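PDB 6JLS: putative flavoprotein decarboxylase from Streptomyces olivoviridis, which binds flavin mononucleotide and acts as a cysteine decarboxylase in the biosynthesis of thioviridamide. Local coordinates for residues L17-C22 with V187-A192. Residues are numbered along the deposited sequence; the frame is centred on the assembly and turned at random.
Sequences LTLTMC and VALKSA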
ATOM      1  N   LEU A  17       7.664 -16.902  41.024  1.00 62.75           N
ATOM      2  CA  LEU A  17       6.389 -17.009  40.335  1.00 52.45           C
ATOM      3  C   LEU A  17       6.482 -16.482  38.907  1.00 52.99           C
ATOM      4  O   LEU A  17       7.183 -15.503  38.632  1.00 50.88           O
ATOM      5  CB  LEU A  17       5.313 -16.242  41.102  1.00 44.07           C
ATOM      6  CG  LEU A  17       5.074 -16.724  42.535  1.00 52.55           C
ATOM      7  CD1 LEU A  17       3.940 -15.951  43.203  1.00 53.88           C
ATOM      8  CD2 LEU A  17       4.781 -18.215  42.525  1.00 53.79           C
ATOM      9  N   THR A  18       5.769 -17.144  38.002  1.00 51.84           N
ATOM     10  CA  THR A  18       5.541 -16.666  36.644  1.00 51.57           C
ATOM     11  C   THR A  18       4.085 -16.232  36.531  1.00 51.55           C
ATOM     12  O   THR A  18       3.180 -17.069  36.631  1.00 61.56           O
ATOM     13  CB  THR A  18       5.847 -17.759  35.616  1.00 49.22           C
ATOM     14  OG1 THR A  18       7.233 -18.109  35.680  1.00 55.10           O
ATOM     15  CG2 THR A  18       5.514 -17.287  34.214  1.00 39.56           C
ATOM     16  N   LEU A  19       3.857 -14.939  36.321  1.00 42.58           N
ATOM     17  CA  LEU A  19       2.506 -14.410  36.201  1.00 43.07           C
ATOM     18  C   LEU A  19       2.270 -13.835  34.809  1.00 44.51           C
ATOM     19  O   LEU A  19       3.083 -13.054  34.299  1.00 47.40           O
ATOM     20  CB  LEU A  19       2.240 -13.330  37.252  1.00 43.95           C
ATOM     21  CG  LEU A  19       0.801 -12.809  37.263  1.00 47.47           C
ATOM     22  CD1 LEU A  19       0.300 -12.643  38.680  1.00 50.58           C
ATOM     23  CD2 LEU A  19       0.662 -11.497  36.498  1.00 54.76           C
ATOM     24  N   THR A  20       1.147 -14.199  34.205  1.00 39.48           N
ATOM     25  CA  THR A  20       0.745 -13.649  32.919  1.00 38.16           C
ATOM     26  C   THR A  20      -0.442 -12.714  33.117  1.00 38.04           C
ATOM     27  O   THR A  20      -1.479 -13.119  33.657  1.00 40.31           O
ATOM     28  CB  THR A  20       0.404 -14.757  31.927  1.00 39.19           C
ATOM     29  OG1 THR A  20       1.591 -15.522  31.653  1.00 46.36           O
ATOM     30  CG2 THR A  20      -0.129 -14.171  30.629  1.00 26.63           C
ATOM     31  N   MET A  21      -0.273 -11.474  32.668  1.00 35.60           N
ATOM     32  CA  MET A  21      -1.264 -10.408  32.727  1.00 29.90           C
ATOM     33  C   MET A  21      -1.904 -10.227  31.347  1.00 34.00           C
ATOM     34  O   MET A  21      -1.194 -10.053  30.346  1.00 36.19           O
ATOM     35  CB  MET A  21      -0.563  -9.126  33.188  1.00 26.06           C
ATOM     36  CG  MET A  21      -1.347  -7.845  33.074  1.00 49.59           C
ATOM     37  SD  MET A  21      -0.455  -6.429  33.818  1.00 55.50           S
ATOM     38  CE  MET A  21       1.235  -6.980  33.726  1.00 45.05           C
ATOM     39  N   CYS A  22      -3.234 -10.272  31.281  1.00 34.09           N
ATOM     40  CA  CYS A  22      -3.945 -10.080  30.020  1.00 28.98           C
ATOM     41  C   CYS A  22      -4.727  -8.773  30.031  1.00 32.70           C
ATOM     42  O   CYS A  22      -5.365  -8.423  31.030  1.00 30.10           O
ATOM     43  CB  CYS A  22      -4.900 -11.240  29.722  1.00 34.88           C
ATOM     44  SG  CYS A  22      -4.140 -12.872  29.468  1.00 37.56           S
ATOM     45  N   VAL A 187      -4.699 -11.064  45.134  1.00 67.41           N
ATOM     46  CA  VAL A 187      -5.389 -12.352  45.178  1.00 62.15           C
ATOM     47  C   VAL A 187      -4.736 -13.343  44.223  1.00 64.00           C
ATOM     48  O   VAL A 187      -4.604 -14.533  44.534  1.00 61.22           O
ATOM     49  CB  VAL A 187      -6.881 -12.159  44.854  1.00 59.07           C
ATOM     50  CG1 VAL A 187      -7.620 -13.477  44.930  1.00 57.10           C
ATOM     51  CG2 VAL A 187      -7.494 -11.141  45.788  1.00 64.99           C
ATOM     52  N   ALA A 188      -4.325 -12.873  43.042  1.00 64.80           N
ATOM     53  CA  ALA A 188      -3.650 -13.746  42.089  1.00 66.76           C
ATOM     54  C   ALA A 188      -2.336 -14.277  42.646  1.00 69.67           C
ATOM     55  O   ALA A 188      -2.030 -15.466  42.496  1.00 71.63           O
ATOM     56  CB  ALA A 188      -3.399 -12.998  40.787  1.00 67.66           C
ATOM     57  N   LEU A 189      -1.539 -13.407  43.276  1.00 63.64           N
ATOM     58  CA  LEU A 189      -0.264 -13.844  43.834  1.00 60.27           C
ATOM     59  C   LEU A 189      -0.454 -14.831  44.980  1.00 64.61           C
ATOM     60  O   LEU A 189       0.337 -15.772  45.116  1.00 68.71           O
ATOM     61  CB  LEU A 189       0.549 -12.635  44.287  1.00 56.09           C
ATOM     62  CG  LEU A 189       0.979 -11.753  43.110  1.00 52.81           C
ATOM     63  CD1 LEU A 189       1.603 -10.446  43.568  1.00 50.58           C
ATOM     64  CD2 LEU A 189       1.927 -12.512  42.200  1.00 52.58           C
ATOM     65  N   LYS A 190      -1.493 -14.654  45.803  1.00 66.12           N
ATOM     66  CA  LYS A 190      -1.738 -15.636  46.858  1.00 75.97           C
ATOM     67  C   LYS A 190      -2.043 -17.007  46.265  1.00 79.11           C
ATOM     68  O   LYS A 190      -1.407 -18.000  46.638  1.00 83.88           O
ATOM     69  CB  LYS A 190      -2.867 -15.167  47.785  1.00 80.18           C
ATOM     70  CG  LYS A 190      -2.465 -13.991  48.694  1.00 87.97           C
ATOM     71  CD  LYS A 190      -3.552 -13.592  49.692  1.00 92.80           C
ATOM     72  CE  LYS A 190      -3.635 -14.569  50.862  1.00100.87           C
ATOM     73  NZ  LYS A 190      -2.410 -14.552  51.722  1.00102.61           N
ATOM     74  N   SER A 191      -2.977 -17.070  45.308  1.00 78.22           N
ATOM     75  CA  SER A 191      -3.315 -18.336  44.658  1.00 78.13           C
ATOM     76  C   SER A 191      -2.109 -18.978  43.986  1.00 79.58           C
ATOM     77  O   SER A 191      -1.979 -20.208  43.990  1.00 87.75           O
ATOM     78  CB  SER A 191      -4.418 -18.117  43.620  1.00 81.20           C
ATOM     79  OG  SER A 191      -5.557 -17.498  44.186  1.00 86.87           O
ATOM     80  N   ALA A 192      -1.227 -18.167  43.390  1.00 74.62           N
ATOM     81  CA  ALA A 192      -0.052 -18.701  42.714  1.00 69.82           C
ATOM     82  C   ALA A 192       0.919 -19.365  43.683  1.00 84.60           C
ATOM     83  O   ALA A 192       1.711 -20.213  43.260  1.00 90.30           O
ATOM     84  CB  ALA A 192       0.657 -17.592  41.933  1.00 59.25           C
TER
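Leu17 and Ala192 bring the two backbones nearest, with CA to CA 7.1 Å, and Leu19 and Leu189 follow at a CA to CA distance of 8.1 Å; no hydrogen bond crosses, and every approach involves a strand side chain, in part against helix backbone. The alternation of the strand decides which of them take part: Leu17 and Leu19 direct CB at the helix, whereas Thr18 between them directs it away. Leu17 sets both methyls against Ala192. Its CD1 lies 3.9 Å from CB of Ala192, while CD2 comes to 3.7 Å from the carbonyl O of Ala192, a van der Waals approach to the backbone. In Leu19 a chi1 of -175°, with CG anti to the backbone N, carries the branch out from the strand so that CD1 reaches the helix, 3.9 Å from CD2 of Leu189 and 4.3 Å from CB of Ala188. The two leucine side chains meet at about a right angle. That same CD2 of Leu189 also lies 4.1 Å from CD1 of Leu17, so one methyl serves both strand leucines. Strand 18-23 lies between 46-51 and 95-101 in a parallel sheet of order 3-2-1-4-5-6, the mark of a Rossmann-like alpha/beta fold, as in flavin-binding decarboxylases of this family, and helix 182-193 packs on one face of that sheet. Ala188 and Ala192, one turn apart on the helix, also reach the next strand, touching Val97 and Ala95. Beyond Leu19, Leu39 of helix 32-40 continues the apolar layer, and Leu189 additionally meets Val44. Within the helix, Val187 O accepts two bonds, the helical one from Ser191 N and one from Ser191 OG at 3.1 Å, the donors coming from opposite faces of the carbonyl plane.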